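PDB 7BDV: Can2 from Sulfobacillus thermosulfidooxidans, which binds cyclic tetra-adenylate with its CARF domains and acts as a dual-specificity nuclease that potentiates type III CRISPR defence. Local coordinates for residues A[78-83]-A[107-112]; A[35-40]-A[50-55]; A[285-290]-A[317-322]; A[307-312]-A[343-348]. All coordinates share one frame; numbering follows the deposited sequence.

Overall arrangement
Running from the N terminus, contact 2 closes first: after a short connection, helix 47-55 folds back onto strand 36-41 inside a beta-alpha-beta unit of the CARF domain. Contact 1 follows in series, bringing helix 99-111 against helix 73-86; the two contacts touch through Ile83, which packs on Ile38 and Leu40. The nuclease-domain contacts come later and cross, the segments alternating as 285-290, 307-312, 317-322 and 343-348. Contact 3 ties strand 286-291 to the C-terminal end of helix 306-320, contact 4 ties the start of that helix to the 336-344/347-350 junction. Contacts 2 and 3, one in the CARF and one in the nuclease part, do not touch; their nearest atoms are about 7 Å apart.

Contact 1: residues A[78-83]-A[107-112]; sequences RICDEI and DRFRHN
In the Rossmann-like CARF domain, helices 73-86 and 99-111 lie side by side on the central sheet, and Asp81 and Arg108 join their outer flanks by a salt bridge. The axes of the two short segments pass 9.6 Å apart at 38°, running in roughly the same direction. Deeper in the groove Cys80 CB meets Arg108 CB at 4.0 Å, and the Phe109 ring carries CE1 to 4.3 Å from Cys80 CB; Phe109 continues inward onto Ala90 and Leu92 of the sheet. The Arg108 chain, bent at chi2 and chi3, curls back along Cys80 and delivers NE to Asp81 OD1 at 2.7 Å. This N-H points at the syn side of the oxygen, 161° at the hydrogen, while the carboxylate and guanidinium planes stand 83° apart, a crosswise meeting and not a two-pronged pairing, and OD1 alone takes a hydrogen bond from Arg108. At another edge of the guanidinium NH1 reaches Asp107 OD2 at 3.1 Å, and Gln77 also bonds that oxygen. Two acidic partners thus probably hold the group's rotation and stabilise its positive charge, with His111 CB above one face, toward its rim. At the helix end Asn112 N and Asn112 ND2 reach Arg108 O from opposite faces of its plane. The same amide nitrogen, Asn112 ND2, also donates to a water at 3.0 Å, which in turn donates to Asp81 OD1 at 2.8 Å.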
# COMPACT_ATOMS: atom_id res chain seq x y z
N ARG A 78 30.03 -16.03 -7.21
CA ARG A 78 30.48 -17.11 -8.13
C ARG A 78 29.71 -17.00 -9.46
O ARG A 78 30.34 -17.15 -10.51
CB ARG A 78 30.32 -18.49 -7.48
N ILE A 79 28.41 -16.73 -9.43
CA ILE A 79 27.57 -16.62 -10.67
C ILE A 79 28.02 -15.40 -11.48
O ILE A 79 28.09 -15.50 -12.72
CB ILE A 79 26.06 -16.59 -10.33
CG1 ILE A 79 25.62 -17.89 -9.65
CG2 ILE A 79 25.24 -16.27 -11.56
N CYS A 80 28.31 -14.27 -10.82
CA CYS A 80 28.77 -13.03 -11.49
C CYS A 80 30.17 -13.27 -12.09
O CYS A 80 30.39 -12.86 -13.24
CB CYS A 80 28.73 -11.84 -10.55
SG CYS A 80 27.04 -11.31 -10.20
N ASP A 81 31.07 -13.93 -11.36
CA ASP A 81 32.38 -14.40 -11.89
C ASP A 81 32.16 -15.20 -13.18
O ASP A 81 32.82 -14.88 -14.18
CB ASP A 81 33.16 -15.20 -10.85
CG ASP A 81 33.84 -14.36 -9.76
OD1 ASP A 81 33.92 -13.13 -9.94
OD2 ASP A 81 34.30 -14.95 -8.76
N GLU A 82 31.24 -16.17 -13.19
CA GLU A 82 30.96 -17.02 -14.38
C GLU A 82 30.46 -16.15 -15.54
O GLU A 82 30.93 -16.37 -16.67
CB GLU A 82 29.97 -18.15 -14.06
CG GLU A 82 30.57 -19.26 -13.21
CD GLU A 82 29.58 -20.19 -12.53
OE1 GLU A 82 28.36 -20.19 -12.90
OE2 GLU A 82 30.03 -20.93 -11.60
N ILE A 83 29.58 -15.18 -15.27
CA ILE A 83 28.97 -14.27 -16.29
C ILE A 83 30.07 -13.43 -16.95
O ILE A 83 30.01 -13.24 -18.21
CB ILE A 83 27.87 -13.37 -15.67
CG1 ILE A 83 26.58 -14.12 -15.37
CG2 ILE A 83 27.59 -12.16 -16.55
CD1 ILE A 83 25.64 -13.37 -14.46
N ASP A 107 30.45 -5.97 -6.18
CA ASP A 107 31.83 -6.37 -5.80
C ASP A 107 32.59 -6.96 -7.01
O ASP A 107 33.74 -6.54 -7.23
CB ASP A 107 31.81 -7.38 -4.65
CG ASP A 107 33.21 -7.74 -4.18
OD1 ASP A 107 33.81 -6.94 -3.44
OD2 ASP A 107 33.70 -8.83 -4.58
N ARG A 108 32.00 -7.90 -7.74
CA ARG A 108 32.68 -8.62 -8.86
C ARG A 108 32.78 -7.71 -10.09
O ARG A 108 33.79 -7.78 -10.79
CB ARG A 108 31.95 -9.90 -9.23
CG ARG A 108 31.80 -10.90 -8.09
CD ARG A 108 33.00 -10.95 -7.16
NE ARG A 108 34.20 -11.33 -7.89
CZ ARG A 108 35.45 -11.09 -7.49
NH1 ARG A 108 35.70 -10.43 -6.37
NH2 ARG A 108 36.46 -11.50 -8.25
N PHE A 109 31.77 -6.87 -10.34
CA PHE A 109 31.76 -5.92 -11.48
C PHE A 109 32.77 -4.80 -11.22
O PHE A 109 33.45 -4.39 -12.17
CB PHE A 109 30.34 -5.45 -11.78
CG PHE A 109 29.58 -6.37 -12.69
CD1 PHE A 109 29.04 -7.54 -12.22
CD2 PHE A 109 29.39 -6.03 -14.02
CE1 PHE A 109 28.33 -8.38 -13.07
CE2 PHE A 109 28.70 -6.87 -14.87
CZ PHE A 109 28.16 -8.04 -14.39
N ARG A 110 32.90 -4.35 -9.98
CA ARG A 110 33.91 -3.32 -9.61
C ARG A 110 35.32 -3.93 -9.78
O ARG A 110 36.19 -3.28 -10.42
CB ARG A 110 33.70 -2.82 -8.18
CG ARG A 110 34.64 -1.70 -7.78
CD ARG A 110 34.40 -1.17 -6.37
NE ARG A 110 34.70 -2.19 -5.38
CZ ARG A 110 34.23 -2.22 -4.13
NH1 ARG A 110 33.45 -1.25 -3.69
NH2 ARG A 110 34.56 -3.22 -3.33
N HIS A 111 35.55 -5.12 -9.24
CA HIS A 111 36.85 -5.84 -9.33
C HIS A 111 37.30 -5.95 -10.79
O HIS A 111 38.51 -5.85 -11.03
CB HIS A 111 36.77 -7.19 -8.61
CG HIS A 111 38.05 -7.95 -8.67
ND1 HIS A 111 39.07 -7.76 -7.75
CD2 HIS A 111 38.47 -8.91 -9.53
CE1 HIS A 111 40.07 -8.56 -8.06
NE2 HIS A 111 39.73 -9.28 -9.14
N ASN A 112 36.37 -6.15 -11.73
CA ASN A 112 36.65 -6.29 -13.19
C ASN A 112 36.52 -4.96 -13.93
O ASN A 112 36.39 -5.01 -15.15
CB ASN A 112 35.74 -7.33 -13.84
CG ASN A 112 36.08 -8.75 -13.46
OD1 ASN A 112 36.76 -9.43 -14.21
ND2 ASN A 112 35.67 -9.18 -12.28
O HOH W 1 35.86 -12.10 -11.63

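Contact 2: residues A[35-40]-A[50-55]; sequences QRVILL and QRFRQA
Val37 and Leu39, two residues apart on strand 36-41, point toward helix 47-55 and meet a single residue there, Phe52. They belong to the beta-alpha-beta unit 36-41, 47-55 and 62-67 of the CARF domain's Rossmann-like sheet, and the contact is the covering of the sheet by its own crossover helix. Val37 comes first: its CG1, anti to the backbone N at chi1 175°, extends toward the far end of the ring and touches Phe52 CZ at 4.0 Å, approaching obliquely. The strand itself is held here by backbone bonds of Val37 to Glu62 and Ile64 on the neighbouring strand. Ile38 faces the other side of the sheet and packs on Phe87. Leu39 then makes the larger contribution. Its CD2 sits over the middle of one face of the Phe52 ring, 3.7 Å from the centroid and only 4° off the ring normal, a well-centred CH-pi contact. The other methyl, Leu39 CD1, lies nearer the root of the ring, 3.8 Å from Phe52 CD1. Phe52 extends from the helix with CG anti to the backbone N (chi1 -174°), which sends the ring toward the strand; Val26 and Val29 of helix 23-31 pack on it as well. No hydrogen bond crosses the contact. With three buried apolar residues, its cohesion probably rests on burial of apolar surface and on dispersion, the CH-pi contact included, and the centred methyl implies close shape matching rather than a directional polar link.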
# COMPACT_ATOMS: atom_id res chain seq x y z
N GLN A 35 22.30 -5.74 -26.69
CA GLN A 35 22.40 -6.92 -27.59
C GLN A 35 21.89 -8.15 -26.85
O GLN A 35 21.19 -8.97 -27.45
CB GLN A 35 23.84 -7.05 -28.06
CG GLN A 35 24.30 -5.80 -28.77
CD GLN A 35 25.66 -6.00 -29.36
OE1 GLN A 35 26.61 -5.29 -29.02
NE2 GLN A 35 25.76 -7.00 -30.22
N ARG A 36 22.21 -8.22 -25.55
CA ARG A 36 21.92 -9.36 -24.66
C ARG A 36 21.51 -8.82 -23.28
O ARG A 36 22.17 -7.88 -22.80
CB ARG A 36 23.16 -10.23 -24.53
CG ARG A 36 22.91 -11.63 -23.99
CD ARG A 36 24.11 -12.56 -24.05
NE ARG A 36 25.31 -11.82 -24.36
CZ ARG A 36 25.89 -11.73 -25.56
NH1 ARG A 36 25.38 -12.34 -26.61
NH2 ARG A 36 26.96 -10.97 -25.70
N VAL A 37 20.49 -9.39 -22.68
CA VAL A 37 20.11 -9.16 -21.26
C VAL A 37 20.27 -10.47 -20.49
O VAL A 37 19.73 -11.49 -20.96
CB VAL A 37 18.68 -8.62 -21.16
CG1 VAL A 37 18.22 -8.48 -19.71
CG2 VAL A 37 18.52 -7.33 -21.93
N ILE A 38 21.03 -10.46 -19.39
CA ILE A 38 21.09 -11.57 -18.39
C ILE A 38 20.20 -11.18 -17.21
O ILE A 38 20.53 -10.18 -16.52
CB ILE A 38 22.54 -11.89 -17.98
CG1 ILE A 38 23.35 -12.36 -19.20
CG2 ILE A 38 22.60 -12.95 -16.88
CD1 ILE A 38 24.80 -12.42 -18.96
N LEU A 39 19.11 -11.92 -17.00
CA LEU A 39 18.16 -11.72 -15.88
C LEU A 39 18.53 -12.68 -14.73
O LEU A 39 18.49 -13.91 -14.93
CB LEU A 39 16.73 -11.97 -16.36
CG LEU A 39 16.26 -11.16 -17.57
CD1 LEU A 39 14.86 -11.59 -17.97
CD2 LEU A 39 16.30 -9.67 -17.28
N LEU A 40 18.95 -12.14 -13.60
CA LEU A 40 19.15 -12.90 -12.35
C LEU A 40 17.83 -12.94 -11.59
O LEU A 40 17.48 -11.90 -10.98
CB LEU A 40 20.26 -12.24 -11.54
CG LEU A 40 21.69 -12.67 -11.83
CD1 LEU A 40 21.95 -12.85 -13.31
CD2 LEU A 40 22.68 -11.69 -11.24
N GLN A 50 8.81 -13.42 -16.94
CA GLN A 50 7.69 -13.33 -17.93
C GLN A 50 7.18 -11.88 -17.99
O GLN A 50 6.96 -11.36 -19.11
CB GLN A 50 6.61 -14.35 -17.56
CG GLN A 50 5.40 -14.43 -18.49
CD GLN A 50 4.52 -15.63 -18.18
OE1 GLN A 50 4.99 -16.77 -18.08
NE2 GLN A 50 3.22 -15.41 -18.05
N ARG A 51 7.04 -11.22 -16.84
CA ARG A 51 6.69 -9.76 -16.82
C ARG A 51 7.75 -8.95 -17.57
O ARG A 51 7.34 -8.06 -18.33
CB ARG A 51 6.52 -9.27 -15.40
CG ARG A 51 5.29 -9.87 -14.75
CD ARG A 51 5.12 -9.20 -13.41
NE ARG A 51 4.00 -9.70 -12.66
CZ ARG A 51 3.67 -9.25 -11.46
NH1 ARG A 51 4.38 -8.29 -10.88
NH2 ARG A 51 2.63 -9.77 -10.83
N PHE A 52 9.03 -9.23 -17.37
CA PHE A 52 10.14 -8.50 -18.03
C PHE A 52 10.03 -8.66 -19.55
O PHE A 52 10.27 -7.68 -20.25
CB PHE A 52 11.50 -9.01 -17.56
CG PHE A 52 12.66 -8.22 -18.09
CD1 PHE A 52 13.20 -8.49 -19.34
CD2 PHE A 52 13.18 -7.14 -17.37
CE1 PHE A 52 14.24 -7.73 -19.85
CE2 PHE A 52 14.21 -6.39 -17.88
CZ PHE A 52 14.75 -6.67 -19.12
N ARG A 53 9.73 -9.88 -20.02
CA ARG A 53 9.59 -10.18 -21.47
C ARG A 53 8.41 -9.38 -22.02
O ARG A 53 8.54 -8.78 -23.09
CB ARG A 53 9.42 -11.69 -21.70
CG ARG A 53 10.64 -12.51 -21.31
CD ARG A 53 10.47 -14.01 -21.59
NE ARG A 53 11.70 -14.77 -21.42
CZ ARG A 53 12.67 -14.87 -22.34
NH1 ARG A 53 12.57 -14.26 -23.52
NH2 ARG A 53 13.76 -15.57 -22.08
N GLN A 54 7.28 -9.38 -21.31
CA GLN A 54 6.02 -8.70 -21.71
C GLN A 54 6.25 -7.19 -21.75
O GLN A 54 5.77 -6.54 -22.72
CB GLN A 54 4.90 -9.08 -20.74
CG GLN A 54 3.51 -8.66 -21.17
CD GLN A 54 3.21 -9.10 -22.59
OE1 GLN A 54 3.62 -10.16 -23.04
NE2 GLN A 54 2.52 -8.24 -23.32
N ALA A 55 6.95 -6.63 -20.76
CA ALA A 55 7.22 -5.18 -20.68
C ALA A 55 8.14 -4.76 -21.84
O ALA A 55 7.98 -3.63 -22.32
CB ALA A 55 7.84 -4.82 -19.36

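Contact 3: residues A[285-290]-A[317-322]; sequences NKLHVI and NRVAGI
Leu287 turns its CG anti to the backbone N (chi1 -167°), and a chi2 of 68° leaves CD2 extended away from CA, so this methyl leads the side chain from strand 286-291 to Val319 and Ala320 on helix 306-320. Strand, helix and the following strand 325-329 form a beta-alpha-beta unit in the nuclease domain, whose family is placed among the PD-(D/E)XK-type nucleases; the contact packs the C-terminal part of the helix on the sheet. Leu287 CD2 touches Ala320 CB at 4.0 Å and lies 4.2 Å from Val319 CG1, while Leu287 CB comes to 4.1 Å from Ala320 CB. The small methyl of Ala320 thus fits against both the root and the tip of the leucine, consistent with the close approach of Leu287 CA and Ala320 CA, 5.9 Å. All three residues are buried; Leu147 of helix 143-148 packs on Leu287 and Val319, and Tyr146 hydrogen-bonds Ala320 O. Gly321, with a positive phi of 69°, is the first residue to leave helical geometry. On the other side of the strand His288 stacks on the ring of Phe281 and meets Trp363 edge-to-face. Its ring nitrogen His288 ND1 donates to Lys286 O at 2.9 Å, in a bent bond (139° at the hydrogen) that comes from above the carbonyl plane.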
# COMPACT_ATOMS: atom_id res chain seq x y z
N ASN A 285 8.09 9.01 -16.18
CA ASN A 285 8.14 7.53 -16.04
C ASN A 285 7.42 7.06 -14.77
O ASN A 285 7.65 5.93 -14.38
CB ASN A 285 9.58 7.04 -16.02
CG ASN A 285 10.27 7.38 -17.32
OD1 ASN A 285 9.72 7.10 -18.39
ND2 ASN A 285 11.41 8.06 -17.24
N LYS A 286 6.56 7.87 -14.18
CA LYS A 286 5.75 7.49 -12.99
C LYS A 286 4.27 7.51 -13.36
O LYS A 286 3.85 8.51 -14.01
CB LYS A 286 6.01 8.47 -11.85
CG LYS A 286 7.41 8.42 -11.26
CD LYS A 286 7.51 9.37 -10.07
CE LYS A 286 8.92 9.69 -9.64
NZ LYS A 286 9.49 10.77 -10.48
N LEU A 287 3.53 6.46 -12.99
CA LEU A 287 2.08 6.42 -13.26
C LEU A 287 1.36 7.30 -12.24
O LEU A 287 1.63 7.18 -11.04
CB LEU A 287 1.57 4.99 -13.26
CG LEU A 287 0.18 4.82 -13.82
CD1 LEU A 287 0.17 5.10 -15.31
CD2 LEU A 287 -0.32 3.42 -13.55
N HIS A 288 0.52 8.19 -12.75
CA HIS A 288 -0.31 9.14 -11.98
C HIS A 288 -1.76 8.69 -12.13
O HIS A 288 -2.22 8.52 -13.27
CB HIS A 288 -0.08 10.56 -12.50
CG HIS A 288 1.25 11.16 -12.22
ND1 HIS A 288 2.41 10.69 -12.79
CD2 HIS A 288 1.60 12.24 -11.48
CE1 HIS A 288 3.43 11.43 -12.37
NE2 HIS A 288 2.95 12.39 -11.56
N VAL A 289 -2.44 8.48 -11.01
CA VAL A 289 -3.87 8.08 -10.95
C VAL A 289 -4.64 9.18 -10.21
O VAL A 289 -4.25 9.54 -9.07
CB VAL A 289 -3.99 6.70 -10.27
CG1 VAL A 289 -5.42 6.22 -10.16
CG2 VAL A 289 -3.12 5.66 -10.99
N ILE A 290 -5.69 9.72 -10.84
CA ILE A 290 -6.66 10.65 -10.18
C ILE A 290 -7.99 9.92 -9.97
O ILE A 290 -8.49 9.30 -10.94
CB ILE A 290 -6.85 11.93 -11.00
CG1 ILE A 290 -5.52 12.61 -11.30
CG2 ILE A 290 -7.83 12.89 -10.31
CD1 ILE A 290 -5.60 13.63 -12.37
N ASN A 317 -1.19 1.20 -5.12
CA ASN A 317 0.01 0.48 -4.66
C ASN A 317 0.18 -0.82 -5.46
O ASN A 317 1.32 -1.14 -5.82
CB ASN A 317 -0.02 0.28 -3.14
CG ASN A 317 0.38 1.54 -2.38
N ARG A 318 -0.90 -1.55 -5.77
CA ARG A 318 -0.82 -2.81 -6.55
C ARG A 318 -0.54 -2.52 -8.04
O ARG A 318 0.29 -3.24 -8.63
CB ARG A 318 -2.10 -3.63 -6.32
CG ARG A 318 -1.96 -5.14 -6.50
CD ARG A 318 -1.23 -5.84 -5.38
NE ARG A 318 -1.73 -5.50 -4.05
CZ ARG A 318 -1.14 -5.85 -2.90
NH1 ARG A 318 -0.02 -6.55 -2.90
NH2 ARG A 318 -1.69 -5.50 -1.75
N VAL A 319 -1.13 -1.47 -8.61
CA VAL A 319 -1.15 -1.25 -10.09
C VAL A 319 0.08 -0.44 -10.51
O VAL A 319 0.58 -0.67 -11.62
CB VAL A 319 -2.45 -0.54 -10.50
CG1 VAL A 319 -2.35 0.21 -11.83
CG2 VAL A 319 -3.60 -1.54 -10.47
N ALA A 320 0.48 0.52 -9.67
CA ALA A 320 1.47 1.56 -9.98
C ALA A 320 2.74 1.38 -9.12
O ALA A 320 3.70 2.09 -9.39
CB ALA A 320 0.84 2.91 -9.76
N GLY A 321 2.73 0.48 -8.14
CA GLY A 321 3.89 0.22 -7.27
C GLY A 321 4.19 1.39 -6.35
O GLY A 321 3.40 2.31 -6.30
N ILE A 322 5.35 1.38 -5.70
CA ILE A 322 5.67 2.27 -4.54
C ILE A 322 5.97 3.68 -5.06
O ILE A 322 5.73 4.63 -4.32
CB ILE A 322 6.78 1.68 -3.64
CG1 ILE A 322 6.97 2.54 -2.38
CG2 ILE A 322 8.09 1.47 -4.41
CD1 ILE A 322 7.86 1.95 -1.30

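Contact 4: residues A[307-312]-A[343-348]; sequences ETIYKI and LNNSIY
Ile312 N donates to Thr308 O at 2.9 Å, a regular helical bond in the segment that presents Ile309 and Ile312, one turn apart, to Ile347. The reach across comes mainly from Ile347. Its CG1 stands anti to the carbonyl carbon and CD1 continues the chain in an extended shape (chi2 172°), so the terminal methyl arrives between the two helix residues. There Ile347 CD1 presses on Ile312 CG2 at 3.5 Å and lies 4.1 Å from Ile309 CG2. It also rests 3.8 Å from the carbonyl oxygen Ile309 O. Both helix residues thus use the same branch, CG2, and each crosses Ile347 obliquely. On strand 325-329, Phe328 adds to the apolar packing of Ile312, and Ser326 touches both Ile312 and Ile347. The turn that places Ile347 is a Schellman motif ending helix 336-344: Ser346, with positive phi, is its C-prime residue, Ser346 N donates to Leu343 O at 3.2 Å, and Ile347 N returns to Cys342 O. Beyond this cap the chain enters the nuclease-domain sheet, next to strand 325-329. Asn345, the first residue past the helix, brings its amide crosswise to the isoleucine, Asn345 ND2 lying 4.1 Å from Ile309 CG2 in van der Waals contact. Asn345 also packs on Ser314 of the second subunit, and Lys311 NZ makes a weak hydrogen bond to Tyr310 OH of that subunit.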
# COMPACT_ATOMS: atom_id res chain seq x y z
N GLU A 307 -14.09 5.24 2.55
CA GLU A 307 -14.03 4.01 1.79
C GLU A 307 -13.24 4.24 0.48
O GLU A 307 -12.49 3.35 0.08
CB GLU A 307 -15.44 3.46 1.53
N THR A 308 -13.38 5.41 -0.15
CA THR A 308 -12.71 5.76 -1.43
C THR A 308 -11.20 5.90 -1.20
O THR A 308 -10.40 5.44 -2.05
CB THR A 308 -13.33 7.03 -2.04
N ILE A 309 -10.81 6.50 -0.07
CA ILE A 309 -9.36 6.69 0.24
C ILE A 309 -8.67 5.32 0.37
O ILE A 309 -7.54 5.18 -0.15
CB ILE A 309 -9.17 7.55 1.50
CG1 ILE A 309 -9.71 8.97 1.28
CG2 ILE A 309 -7.70 7.55 1.90
CD1 ILE A 309 -9.91 9.77 2.57
N TYR A 310 -9.29 4.35 1.04
CA TYR A 310 -8.74 2.99 1.25
C TYR A 310 -8.60 2.29 -0.10
O TYR A 310 -7.61 1.60 -0.33
CB TYR A 310 -9.64 2.13 2.13
CG TYR A 310 -9.73 2.52 3.58
CD1 TYR A 310 -8.61 2.81 4.33
CD2 TYR A 310 -10.95 2.53 4.23
CE1 TYR A 310 -8.69 3.12 5.67
CE2 TYR A 310 -11.06 2.84 5.57
CZ TYR A 310 -9.93 3.17 6.29
OH TYR A 310 -10.02 3.50 7.61
N LYS A 311 -9.58 2.44 -0.97
CA LYS A 311 -9.55 1.83 -2.33
C LYS A 311 -8.39 2.45 -3.11
O LYS A 311 -7.56 1.68 -3.62
CB LYS A 311 -10.91 2.00 -3.01
CG LYS A 311 -11.01 1.36 -4.39
CD LYS A 311 -11.98 2.05 -5.33
CE LYS A 311 -12.50 1.10 -6.39
NZ LYS A 311 -13.62 0.28 -5.88
N ILE A 312 -8.28 3.79 -3.15
CA ILE A 312 -7.17 4.52 -3.85
C ILE A 312 -5.83 3.97 -3.35
O ILE A 312 -4.95 3.60 -4.19
CB ILE A 312 -7.25 6.05 -3.61
CG1 ILE A 312 -8.44 6.74 -4.28
CG2 ILE A 312 -5.96 6.72 -4.03
CD1 ILE A 312 -8.61 8.21 -3.86
N LEU A 343 -2.98 12.53 3.47
CA LEU A 343 -1.58 12.94 3.77
C LEU A 343 -0.81 11.72 4.28
O LEU A 343 0.29 11.46 3.77
CB LEU A 343 -1.56 14.08 4.80
CG LEU A 343 -0.17 14.54 5.24
CD1 LEU A 343 0.58 15.15 4.05
CD2 LEU A 343 -0.25 15.53 6.40
N ASN A 344 -1.37 11.00 5.25
CA ASN A 344 -0.74 9.80 5.84
C ASN A 344 -0.44 8.74 4.75
O ASN A 344 0.55 8.03 4.89
CB ASN A 344 -1.65 9.21 6.92
CG ASN A 344 -0.94 8.13 7.71
OD1 ASN A 344 0.03 8.43 8.40
ND2 ASN A 344 -1.40 6.89 7.60
N ASN A 345 -1.27 8.65 3.71
CA ASN A 345 -1.21 7.57 2.69
C ASN A 345 -0.48 8.06 1.42
O ASN A 345 -0.52 7.32 0.42
CB ASN A 345 -2.61 7.07 2.35
CG ASN A 345 -3.21 6.21 3.45
OD1 ASN A 345 -2.68 6.13 4.56
ND2 ASN A 345 -4.32 5.58 3.14
N SER A 346 0.12 9.25 1.47
CA SER A 346 0.81 9.94 0.35
C SER A 346 -0.14 10.15 -0.84
O SER A 346 0.32 10.09 -1.99
CB SER A 346 2.05 9.18 -0.08
OG SER A 346 3.04 9.17 0.94
N ILE A 347 -1.42 10.41 -0.58
CA ILE A 347 -2.43 10.75 -1.62
C ILE A 347 -2.59 12.26 -1.62
O ILE A 347 -3.02 12.81 -0.60
CB ILE A 347 -3.75 10.01 -1.35
CG1 ILE A 347 -3.55 8.50 -1.34
CG2 ILE A 347 -4.84 10.45 -2.30
CD1 ILE A 347 -4.76 7.73 -0.89
N TYR A 348 -2.26 12.92 -2.73
CA TYR A 348 -2.53 14.37 -2.90
C TYR A 348 -4.04 14.61 -2.88
O TYR A 348 -4.81 13.79 -3.43
CB TYR A 348 -1.83 14.92 -4.14
CG TYR A 348 -0.41 15.34 -3.85
CD1 TYR A 348 0.58 14.40 -3.59
CD2 TYR A 348 -0.05 16.68 -3.86
CE1 TYR A 348 1.89 14.79 -3.32
CE2 TYR A 348 1.25 17.08 -3.61
CZ TYR A 348 2.23 16.13 -3.34
OH TYR A 348 3.53 16.48 -3.10